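Local coordinates for protein post-proline cleaving enzyme (Rickettsia typhi, PDB 4HVT) that probably hydrolyses oligopeptides on the carboxyl side of proline, as a serine peptidase of the prolyl oligopeptidase family, at residues A[248-259]-A[294-304]; A[282-290]-A[330-338]. All blocks are in the same frame, centred on the assembly; numbering follows the deposited sequence. Where two conformers were deposited one is given.

Overall arrangement
Both contacts join the same two neighbouring blades of the N-terminal beta-propeller, each blade a four-stranded antiparallel sheet: strands 242-247, 257-263, 269-275 and 282-285 form one, strands 293-298, 301-305, 322-326 and 341-344 the next. The segments alternate along the chain: 248-259, 282-290, 294-304, 330-338. Each contact joins a segment of the first blade, or its following link, to a segment of the next. Their centres lie about 15 Å apart, with contact 1 about 23 Å and contact 2 about 30 Å from the centre of the chain. They share one apolar layer, F259 touching I286, W304 touching M288 and L330, and V302 touching L330, which makes the blade interface continuous.

Contact 1: residues A[248-259]-A[294-304]; sequences LLSDTISSSLIF and LQGSFKEYVFW
L294 places a methyl over the ring of F259 where two propeller blades meet. The methyl CD2 of L294 lies 3.7 Å from the centroid of the F259 ring and only 9° off its normal, a CH-pi contact over the middle of one face. A chi1 of 178° sets CG of F259 anti to the backbone N, and the ring then meets L294 CD2. Farther round the ring its CE1 comes within 3.8 Å of W304 CH2; the two ring planes stand at 79° in an oblique pairing.

The tight part continues through L248 and L249, at the start of the loop that follows strand 242-247. L248 CD1 reaches V302 CG1 at 4.0 Å, and L249 CD2 meets the same methyl at 3.8 Å, both leucines crossing the valine at about a right angle. V302 CG1 is thus touched by branches of two successive residues.

Toward the F298-Y301 type II' turn the character changes. I253 lays CG1, CG2 and CD1 against the backbone of K299, its CG2 3.7 Å from K299 O, while K299 CD lies by I253 CD1 and E300 CG by I253 CG2. The carboxylate of E300 turns elsewhere, to H326. On this looser side a water bridges the blades: it accepts from S250 N and from S297 OG (2.8 Å), and donates to K299 O (2.8 Å). S297 OG is placed for this by a first torsion that sets it between its backbone N and carbonyl carbon.

No direct hydrogen bond links the segments; the polar link between them runs through that water. The blades meet face to face through side chains, as propeller blades do, with apolar contact carrying the interior and a solvent molecule satisfying backbone and hydroxyl groups near the turn.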
loop_
_atom_site.group_PDB
_atom_site.type_symbol
_atom_site.label_atom_id
_atom_site.label_comp_id
_atom_site.label_asym_id
_atom_site.label_seq_id
_atom_site.Cartn_x
_atom_site.Cartn_y
_atom_site.Cartn_z
ATOM N N LEU A 248 -15.551 -15.192 -4.708
ATOM C CA LEU A 248 -14.792 -15.796 -5.796
ATOM C C LEU A 248 -15.031 -15.118 -7.174
ATOM O O LEU A 248 -14.101 -14.845 -7.944
ATOM C CB LEU A 248 -15.085 -17.287 -5.883
ATOM C CG LEU A 248 -14.383 -18.124 -6.940
ATOM C CD1 LEU A 248 -12.876 -18.111 -6.698
ATOM C CD2 LEU A 248 -14.868 -19.560 -6.943
ATOM N N LEU A 249 -16.304 -14.883 -7.425
ATOM C CA LEU A 249 -16.808 -14.268 -8.690
ATOM C C LEU A 249 -17.522 -12.970 -8.401
ATOM O O LEU A 249 -17.692 -12.575 -7.263
ATOM C CB LEU A 249 -17.767 -15.187 -9.432
ATOM C CG LEU A 249 -17.284 -16.629 -9.615
ATOM C CD1 LEU A 249 -18.299 -17.502 -10.272
ATOM C CD2 LEU A 249 -15.993 -16.613 -10.457
ATOM N N SER A 250 -17.909 -12.246 -9.463
ATOM C CA SER A 250 -18.814 -11.118 -9.303
ATOM C C SER A 250 -20.132 -11.611 -8.675
ATOM O O SER A 250 -20.582 -12.639 -9.050
ATOM C CB SER A 250 -19.152 -10.562 -10.699
ATOM O OG SER A 250 -20.191 -9.592 -10.605
ATOM N N ASP A 251 -20.743 -10.860 -7.759
ATOM C CA ASP A 251 -22.060 -11.151 -7.229
ATOM C C ASP A 251 -23.072 -11.329 -8.380
ATOM O O ASP A 251 -24.062 -11.990 -8.225
ATOM C CB ASP A 251 -22.579 -10.046 -6.333
ATOM C CG ASP A 251 -21.993 -10.073 -4.931
ATOM O OD1 ASP A 251 -21.910 -11.168 -4.356
ATOM O OD2 ASP A 251 -21.674 -9.004 -4.380
ATOM N N THR A 252 -22.836 -10.674 -9.532
ATOM C CA THR A 252 -23.811 -10.810 -10.613
ATOM C C THR A 252 -23.798 -12.201 -11.235
ATOM O O THR A 252 -24.742 -12.561 -11.972
ATOM C CB THR A 252 -23.612 -9.805 -11.781
ATOM O OG1 THR A 252 -22.320 -10.019 -12.365
ATOM C CG2 THR A 252 -23.712 -8.378 -11.302
ATOM N N ILE A 253 -22.751 -12.962 -10.980
ATOM C CA ILE A 253 -22.616 -14.331 -11.440
ATOM C C ILE A 253 -22.905 -15.299 -10.293
ATOM O O ILE A 253 -23.634 -16.276 -10.493
ATOM C CB ILE A 253 -21.201 -14.525 -11.980
ATOM C CG1 ILE A 253 -20.843 -13.379 -12.969
ATOM C CG2 ILE A 253 -21.039 -15.893 -12.604
ATOM C CD1 ILE A 253 -21.610 -13.379 -14.273
ATOM N N SER A 254 -22.265 -15.068 -9.142
ATOM C CA SER A 254 -22.562 -15.853 -7.941
ATOM C C SER A 254 -22.366 -15.003 -6.709
ATOM O O SER A 254 -21.319 -14.387 -6.535
ATOM C CB SER A 254 -21.665 -17.065 -7.798
ATOM O OG SER A 254 -21.927 -17.787 -6.575
ATOM N N SER A 255 -23.342 -15.059 -5.814
ATOM C CA SER A 255 -23.193 -14.442 -4.489
ATOM C C SER A 255 -22.887 -15.492 -3.396
ATOM O O SER A 255 -22.695 -15.165 -2.228
ATOM C CB SER A 255 -24.446 -13.588 -4.192
ATOM O OG SER A 255 -25.658 -14.360 -4.265
ATOM N N SER A 256 -22.813 -16.746 -3.770
ATOM C CA SER A 256 -22.702 -17.813 -2.844
ATOM C C SER A 256 -21.352 -18.545 -2.870
ATOM O O SER A 256 -21.142 -19.517 -2.115
ATOM C CB SER A 256 -23.803 -18.816 -3.139
ATOM O OG SER A 256 -23.814 -19.301 -4.489
ATOM N N LEU A 257 -20.494 -18.200 -3.803
ATOM C CA LEU A 257 -19.194 -18.829 -3.820
ATOM C C LEU A 257 -18.237 -17.872 -3.118
ATOM O O LEU A 257 -17.983 -16.780 -3.592
ATOM C CB LEU A 257 -18.762 -19.143 -5.252
ATOM C CG LEU A 257 -19.617 -20.242 -5.933
ATOM C CD1 LEU A 257 -19.287 -20.169 -7.420
ATOM C CD2 LEU A 257 -19.450 -21.678 -5.350
ATOM N N ILE A 258 -17.658 -18.342 -2.022
ATOM C CA ILE A 258 -16.725 -17.595 -1.236
ATOM C C ILE A 258 -15.327 -18.184 -1.362
ATOM O O ILE A 258 -15.143 -19.416 -1.239
ATOM C CB ILE A 258 -17.185 -17.579 0.271
ATOM C CG1 ILE A 258 -18.604 -16.972 0.435
ATOM C CG2 ILE A 258 -16.134 -16.921 1.169
ATOM C CD1 ILE A 258 -18.733 -15.509 0.140
ATOM N N PHE A 259 -14.342 -17.300 -1.609
ATOM C CA PHE A 259 -12.947 -17.671 -1.679
ATOM C C PHE A 259 -12.371 -17.504 -0.299
ATOM O O PHE A 259 -12.326 -16.406 0.230
ATOM C CB PHE A 259 -12.268 -16.753 -2.706
ATOM C CG PHE A 259 -10.761 -16.982 -2.882
ATOM C CD1 PHE A 259 -10.274 -18.137 -3.483
ATOM C CD2 PHE A 259 -9.881 -16.024 -2.530
ATOM C CE1 PHE A 259 -8.929 -18.342 -3.688
ATOM C CE2 PHE A 259 -8.516 -16.212 -2.766
ATOM C CZ PHE A 259 -8.034 -17.361 -3.321
ATOM N N LEU A 294 -5.044 -15.352 -6.788
ATOM C CA LEU A 294 -6.242 -14.940 -7.484
ATOM C C LEU A 294 -6.242 -13.464 -7.755
ATOM O O LEU A 294 -6.106 -12.644 -6.866
ATOM C CB LEU A 294 -7.477 -15.301 -6.649
ATOM C CG LEU A 294 -8.855 -14.898 -7.240
ATOM C CD1 LEU A 294 -9.135 -15.633 -8.579
ATOM C CD2 LEU A 294 -9.905 -15.213 -6.157
ATOM N N GLN A 295 -6.458 -13.121 -9.015
ATOM C CA GLN A 295 -6.396 -11.712 -9.456
ATOM C C GLN A 295 -7.707 -11.091 -9.913
ATOM O O GLN A 295 -7.791 -9.879 -10.193
ATOM C CB GLN A 295 -5.374 -11.576 -10.596
ATOM C CG GLN A 295 -3.953 -11.908 -10.159
ATOM C CD GLN A 295 -3.434 -10.963 -9.140
ATOM O OE1 GLN A 295 -3.781 -9.758 -9.134
ATOM N NE2 GLN A 295 -2.636 -11.464 -8.213
ATOM N N GLY A 296 -8.750 -11.878 -10.008
ATOM C CA GLY A 296 -10.029 -11.397 -10.492
ATOM C C GLY A 296 -10.827 -12.495 -11.172
ATOM O O GLY A 296 -10.378 -13.650 -11.274
ATOM N N SER A 297 -11.943 -12.093 -11.777
ATOM C CA SER A 297 -12.855 -13.014 -12.504
ATOM C C SER A 297 -13.608 -12.249 -13.580
ATOM O O SER A 297 -13.664 -11.045 -13.592
ATOM C CB SER A 297 -13.851 -13.613 -11.567
ATOM O OG SER A 297 -14.720 -12.644 -11.023
ATOM N N PHE A 298 -14.238 -13.038 -14.447
ATOM C CA PHE A 298 -15.137 -12.558 -15.462
ATOM C C PHE A 298 -16.076 -13.715 -15.758
ATOM O O PHE A 298 -15.623 -14.814 -16.122
ATOM C CB PHE A 298 -14.396 -12.185 -16.720
ATOM C CG PHE A 298 -15.282 -11.567 -17.782
ATOM C CD1 PHE A 298 -15.932 -10.372 -17.539
ATOM C CD2 PHE A 298 -15.512 -12.221 -18.997
ATOM C CE1 PHE A 298 -16.753 -9.810 -18.523
ATOM C CE2 PHE A 298 -16.342 -11.665 -19.977
ATOM C CZ PHE A 298 -16.940 -10.453 -19.745
ATOM N N LYS A 299 -17.373 -13.469 -15.647
ATOM C CA LYS A 299 -18.355 -14.545 -15.759
ATOM C C LYS A 299 -17.915 -15.669 -14.805
ATOM O O LYS A 299 -17.550 -15.394 -13.684
ATOM C CB LYS A 299 -18.564 -15.000 -17.224
ATOM C CG LYS A 299 -18.763 -13.855 -18.184
ATOM C CD LYS A 299 -19.943 -13.074 -17.920
ATOM C CE LYS A 299 -20.485 -12.514 -19.275
ATOM N NZ LYS A 299 -21.694 -11.749 -18.952
ATOM N N GLU A 300 -17.916 -16.906 -15.262
ATOM C CA GLU A 300 -17.548 -18.049 -14.402
ATOM C C GLU A 300 -16.049 -18.401 -14.459
ATOM O O GLU A 300 -15.648 -19.425 -13.935
ATOM C CB GLU A 300 -18.400 -19.277 -14.812
ATOM C CG GLU A 300 -19.865 -19.068 -14.460
ATOM C CD GLU A 300 -20.762 -20.243 -14.743
ATOM O OE1 GLU A 300 -20.242 -21.346 -15.010
ATOM O OE2 GLU A 300 -22.030 -20.054 -14.724
ATOM N N TYR A 301 -15.204 -17.521 -15.003
ATOM C CA TYR A 301 -13.772 -17.768 -15.143
ATOM C C TYR A 301 -12.975 -16.945 -14.119
ATOM O O TYR A 301 -13.405 -15.824 -13.819
ATOM C CB TYR A 301 -13.311 -17.422 -16.563
ATOM C CG TYR A 301 -13.860 -18.411 -17.558
ATOM C CD1 TYR A 301 -15.190 -18.349 -17.957
ATOM C CD2 TYR A 301 -13.090 -19.463 -18.007
ATOM C CE1 TYR A 301 -15.729 -19.284 -18.794
ATOM C CE2 TYR A 301 -13.624 -20.394 -18.864
ATOM C CZ TYR A 301 -14.947 -20.315 -19.228
ATOM O OH TYR A 301 -15.512 -21.268 -20.039
ATOM N N VAL A 302 -11.837 -17.441 -13.659
ATOM C CA VAL A 302 -10.990 -16.816 -12.683
ATOM C C VAL A 302 -9.587 -16.691 -13.232
ATOM O O VAL A 302 -9.178 -17.498 -14.053
ATOM C CB VAL A 302 -10.979 -17.593 -11.335
ATOM C CG1 VAL A 302 -12.298 -17.424 -10.592
ATOM C CG2 VAL A 302 -10.720 -19.036 -11.589
ATOM N N PHE A 303 -8.917 -15.607 -12.860
ATOM C CA PHE A 303 -7.571 -15.276 -13.329
ATOM C C PHE A 303 -6.585 -15.432 -12.225
ATOM O O PHE A 303 -6.783 -14.874 -11.146
ATOM C CB PHE A 303 -7.514 -13.831 -13.805
ATOM C CG PHE A 303 -8.529 -13.506 -14.880
ATOM C CD1 PHE A 303 -8.376 -14.036 -16.106
ATOM C CD2 PHE A 303 -9.653 -12.729 -14.620
ATOM C CE1 PHE A 303 -9.276 -13.813 -17.114
ATOM C CE2 PHE A 303 -10.577 -12.517 -15.619
ATOM C CZ PHE A 303 -10.411 -13.101 -16.854
ATOM N N TRP A 304 -5.450 -16.102 -12.497
ATOM C CA TRP A 304 -4.465 -16.418 -11.503
ATOM C C TRP A 304 -3.083 -16.030 -12.020
ATOM O O TRP A 304 -2.705 -16.308 -13.173
ATOM C CB TRP A 304 -4.490 -17.899 -11.149
ATOM C CG TRP A 304 -5.681 -18.297 -10.345
ATOM C CD1 TRP A 304 -6.968 -18.366 -10.786
ATOM C CD2 TRP A 304 -5.725 -18.656 -8.939
ATOM N NE1 TRP A 304 -7.826 -18.706 -9.740
ATOM C CE2 TRP A 304 -7.075 -18.909 -8.605
ATOM C CE3 TRP A 304 -4.737 -18.767 -7.921
ATOM C CZ2 TRP A 304 -7.469 -19.303 -7.315
ATOM C CZ3 TRP A 304 -5.137 -19.147 -6.659
ATOM C CH2 TRP A 304 -6.490 -19.445 -6.369
HETATM O O HOH W 1 -17.160 -12.976 -12.308
#

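Contact 2: residues A[282-290]-A[330-338]; sequences KLQKINMPS and LLKTESDKT
L330 opens the loop segment 330-338, which lies against the end of strand 282-285 and the link to the next propeller blade. Its carbonyl O accepts from N287 N at 2.8 Å, with an N-H...O angle of 160°. The donor sits close to the continuation of the C=O bond (172°), a nearly straight backbone bond that ties the loop to the link after strand 282-285. The same oxygen receives a CA-H...O contact from I286. The L330 side chain runs beside that of I286, pointing the same way, and its CD2 presses on M288 CG at 3.7 Å; W304 and V302 also touch this leucine, extending the apolar layer inward.

L331 starts away from the strand, but its extended chi2 brings the branched end back. CD2 packs 3.5 Å from K285 O and CD1 3.5 Å from Q284 OE1, so its two methyls meet a backbone carbonyl and a side-chain amide. The side chains of Q284 and L331 cross at about a right angle on the more exposed flank.

K332 contributes its backbone: its O lies 3.6 Å from N287 CB. At T333 the CA approaches N287 ND2, and one residue later a water accepts from both N287 ND2 and E334 N, bridging the asparagine amide to the loop. The E334 carboxylate turns away to bond K313 N.

K337 brings the loop back toward N287. Its ammonium group is gripped by three backbone carbonyls, those of N287, K332 and D329, a set that would satisfy all its N-H groups and probably suits a charged amine in this buried setting. Its CE passes M288 SD at 3.9 Å, and the bend at chi4 (65°) turns NZ to N287 O, which it meets at 2.7 Å in the carbonyl plane.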
loop_
_atom_site.group_PDB
_atom_site.type_symbol
_atom_site.label_atom_id
_atom_site.label_comp_id
_atom_site.label_asym_id
_atom_site.label_seq_id
_atom_site.Cartn_x
_atom_site.Cartn_y
_atom_site.Cartn_z
ATOM N N LYS A 282 -20.284 -26.433 2.118
ATOM C CA LYS A 282 -19.299 -27.279 1.491
ATOM C C LYS A 282 -18.002 -26.511 1.382
ATOM O O LYS A 282 -18.005 -25.356 0.905
ATOM C CB LYS A 282 -19.753 -27.690 0.071
ATOM C CG LYS A 282 -19.193 -29.061 -0.321
ATOM C CD LYS A 282 -19.593 -29.522 -1.764
ATOM C CE LYS A 282 -20.520 -28.598 -2.532
ATOM N NZ LYS A 282 -20.905 -29.201 -3.856
ATOM N N LEU A 283 -16.915 -27.107 1.848
ATOM C CA LEU A 283 -15.612 -26.480 1.781
ATOM C C LEU A 283 -14.674 -27.418 1.022
ATOM O O LEU A 283 -14.427 -28.576 1.454
ATOM C CB LEU A 283 -15.076 -26.265 3.188
ATOM C CG LEU A 283 -13.712 -25.635 3.350
ATOM C CD1 LEU A 283 -13.743 -24.144 3.026
ATOM C CD2 LEU A 283 -13.275 -25.788 4.797
ATOM N N GLN A 284 -14.154 -26.906 -0.099
ATOM C CA GLN A 284 -13.372 -27.718 -1.003
ATOM C C GLN A 284 -12.052 -27.036 -1.362
ATOM O O GLN A 284 -12.046 -25.881 -1.711
ATOM C CB GLN A 284 -14.140 -28.049 -2.237
ATOM C CG GLN A 284 -15.319 -28.969 -1.960
ATOM C CD GLN A 284 -16.134 -29.153 -3.220
ATOM O OE1 GLN A 284 -16.890 -28.244 -3.660
ATOM N NE2 GLN A 284 -15.926 -30.291 -3.870
ATOM N N LYS A 285 -10.975 -27.801 -1.223
ATOM C CA LYS A 285 -9.626 -27.279 -1.377
ATOM C C LYS A 285 -9.290 -27.031 -2.830
ATOM O O LYS A 285 -9.546 -27.869 -3.695
ATOM C CB LYS A 285 -8.597 -28.262 -0.764
ATOM C CG LYS A 285 -7.206 -27.667 -0.581
ATOM C CD LYS A 285 -6.281 -28.743 0.067
ATOM C CE LYS A 285 -5.192 -28.112 0.901
ATOM N NZ LYS A 285 -4.450 -27.101 0.094
ATOM N N ILE A 286 -8.782 -25.825 -3.114
ATOM C CA ILE A 286 -8.354 -25.442 -4.461
ATOM C C ILE A 286 -6.978 -26.069 -4.761
ATOM O O ILE A 286 -6.060 -26.026 -3.921
ATOM C CB ILE A 286 -8.302 -23.898 -4.590
ATOM C CG1 ILE A 286 -9.709 -23.362 -4.660
ATOM C CG2 ILE A 286 -7.479 -23.470 -5.794
ATOM C CD1 ILE A 286 -9.786 -21.890 -4.462
ATOM N N ASN A 287 -6.901 -26.700 -5.936
ATOM C CA ASN A 287 -5.696 -27.292 -6.456
ATOM C C ASN A 287 -5.084 -26.329 -7.492
ATOM O O ASN A 287 -5.474 -26.324 -8.687
ATOM C CB ASN A 287 -6.018 -28.660 -7.089
ATOM C CG ASN A 287 -4.752 -29.446 -7.443
ATOM O OD1 ASN A 287 -3.665 -28.896 -7.426
ATOM N ND2 ASN A 287 -4.896 -30.754 -7.695
ATOM N N MET A 288 -4.219 -25.451 -6.967
ATOM C CA MET A 288 -3.405 -24.546 -7.779
ATOM C C MET A 288 -2.033 -24.453 -7.126
ATOM O O MET A 288 -1.852 -24.861 -5.946
ATOM C CB MET A 288 -4.020 -23.116 -7.863
ATOM C CG MET A 288 -5.354 -23.019 -8.623
ATOM S SD MET A 288 -5.164 -23.319 -10.399
ATOM C CE MET A 288 -4.456 -21.714 -10.819
ATOM N N PRO A 289 -1.034 -23.997 -7.878
ATOM C CA PRO A 289 0.273 -23.800 -7.230
ATOM C C PRO A 289 0.146 -22.982 -5.941
ATOM O O PRO A 289 -0.582 -22.007 -5.891
ATOM C CB PRO A 289 1.100 -23.083 -8.327
ATOM C CG PRO A 289 0.488 -23.517 -9.614
ATOM C CD PRO A 289 -1.013 -23.552 -9.285
ATOM N N SER A 290 0.874 -23.362 -4.887
ATOM C CA SER A 290 0.680 -22.753 -3.596
ATOM C C SER A 290 1.017 -21.266 -3.526
ATOM O O SER A 290 0.468 -20.574 -2.685
ATOM C CB SER A 290 1.494 -23.497 -2.532
ATOM O OG SER A 290 2.883 -23.423 -2.779
ATOM N N LEU A 330 -10.808 -25.277 -10.671
ATOM C CA LEU A 330 -9.988 -25.066 -9.469
ATOM C C LEU A 330 -9.943 -26.256 -8.546
ATOM O O LEU A 330 -8.963 -26.435 -7.848
ATOM C CB LEU A 330 -10.497 -23.905 -8.654
ATOM C CG LEU A 330 -10.324 -22.521 -9.257
ATOM C CD1 LEU A 330 -11.075 -21.460 -8.464
ATOM C CD2 LEU A 330 -8.869 -22.148 -9.374
ATOM N N LEU A 331 -11.001 -27.039 -8.558
ATOM C CA LEU A 331 -11.146 -28.207 -7.650
ATOM C C LEU A 331 -10.616 -29.495 -8.217
ATOM O O LEU A 331 -10.678 -30.552 -7.525
ATOM C CB LEU A 331 -12.635 -28.300 -7.262
ATOM C CG LEU A 331 -13.196 -27.035 -6.593
ATOM C CD1 LEU A 331 -14.649 -27.241 -6.150
ATOM C CD2 LEU A 331 -12.309 -26.618 -5.434
ATOM N N LYS A 332 -10.116 -29.473 -9.444
ATOM C CA LYS A 332 -9.800 -30.679 -10.192
ATOM C C LYS A 332 -8.307 -30.916 -10.223
ATOM O O LYS A 332 -7.484 -29.979 -10.077
ATOM C CB LYS A 332 -10.327 -30.591 -11.643
ATOM C CG LYS A 332 -11.820 -30.398 -11.728
ATOM C CD LYS A 332 -12.374 -30.770 -13.094
ATOM C CE LYS A 332 -13.883 -30.523 -13.146
ATOM N NZ LYS A 332 -14.538 -31.364 -14.179
ATOM N N THR A 333 -7.943 -32.195 -10.424
ATOM C CA THR A 333 -6.534 -32.514 -10.655
ATOM C C THR A 333 -6.095 -31.909 -11.977
ATOM O O THR A 333 -6.935 -31.584 -12.835
ATOM C CB THR A 333 -6.287 -34.026 -10.752
ATOM O OG1 THR A 333 -7.118 -34.584 -11.792
ATOM C CG2 THR A 333 -6.606 -34.683 -9.414
ATOM N N GLU A 334 -4.790 -31.762 -12.131
ATOM C CA GLU A 334 -4.204 -31.342 -13.406
ATOM C C GLU A 334 -4.745 -32.167 -14.589
ATOM O O GLU A 334 -5.061 -31.606 -15.634
ATOM C CB GLU A 334 -2.680 -31.433 -13.345
ATOM C CG GLU A 334 -1.980 -31.272 -14.702
ATOM C CD GLU A 334 -0.460 -31.441 -14.636
ATOM O OE1 GLU A 334 0.158 -31.135 -13.606
ATOM O OE2 GLU A 334 0.133 -31.872 -15.638
ATOM N N SER A 335 -4.874 -33.485 -14.408
ATOM C CA SER A 335 -5.478 -34.375 -15.449
ATOM C C SER A 335 -6.898 -33.991 -15.876
ATOM O O SER A 335 -7.247 -34.132 -17.039
ATOM C CB SER A 335 -5.524 -35.836 -14.979
ATOM O OG SER A 335 -4.337 -36.498 -15.323
ATOM N N ASP A 336 -7.709 -33.558 -14.915
ATOM C CA ASP A 336 -9.082 -33.178 -15.178
ATOM C C ASP A 336 -9.262 -31.650 -15.530
ATOM O O ASP A 336 -10.402 -31.276 -15.816
ATOM C CB ASP A 336 -9.990 -33.613 -13.988
ATOM C CG ASP A 336 -10.088 -35.183 -13.791
ATOM O OD1 ASP A 336 -9.893 -35.940 -14.746
ATOM O OD2 ASP A 336 -10.399 -35.664 -12.665
ATOM N N LYS A 337 -8.197 -30.804 -15.549
ATOM C CA LYS A 337 -8.279 -29.273 -15.835
ATOM C C LYS A 337 -8.347 -28.668 -17.290
ATOM O O LYS A 337 -7.505 -27.765 -17.744
ATOM C CB LYS A 337 -7.151 -28.503 -15.221
ATOM C CG LYS A 337 -7.241 -28.209 -13.742
ATOM C CD LYS A 337 -6.026 -27.392 -13.354
ATOM C CE LYS A 337 -6.325 -26.609 -12.108
ATOM N NZ LYS A 337 -6.548 -27.486 -10.923
ATOM N N THR A 338 -9.441 -28.991 -17.910
ATOM C CA THR A 338 -9.550 -28.830 -19.330
ATOM C C THR A 338 -9.634 -27.377 -19.810
ATOM O O THR A 338 -9.365 -27.120 -20.972
ATOM C CB THR A 338 -10.798 -29.582 -19.826
ATOM O OG1 THR A 338 -11.964 -28.961 -19.288
ATOM C CG2 THR A 338 -10.782 -31.066 -19.396
HETATM O O HOH W 2 -2.858 -32.291 -9.611
#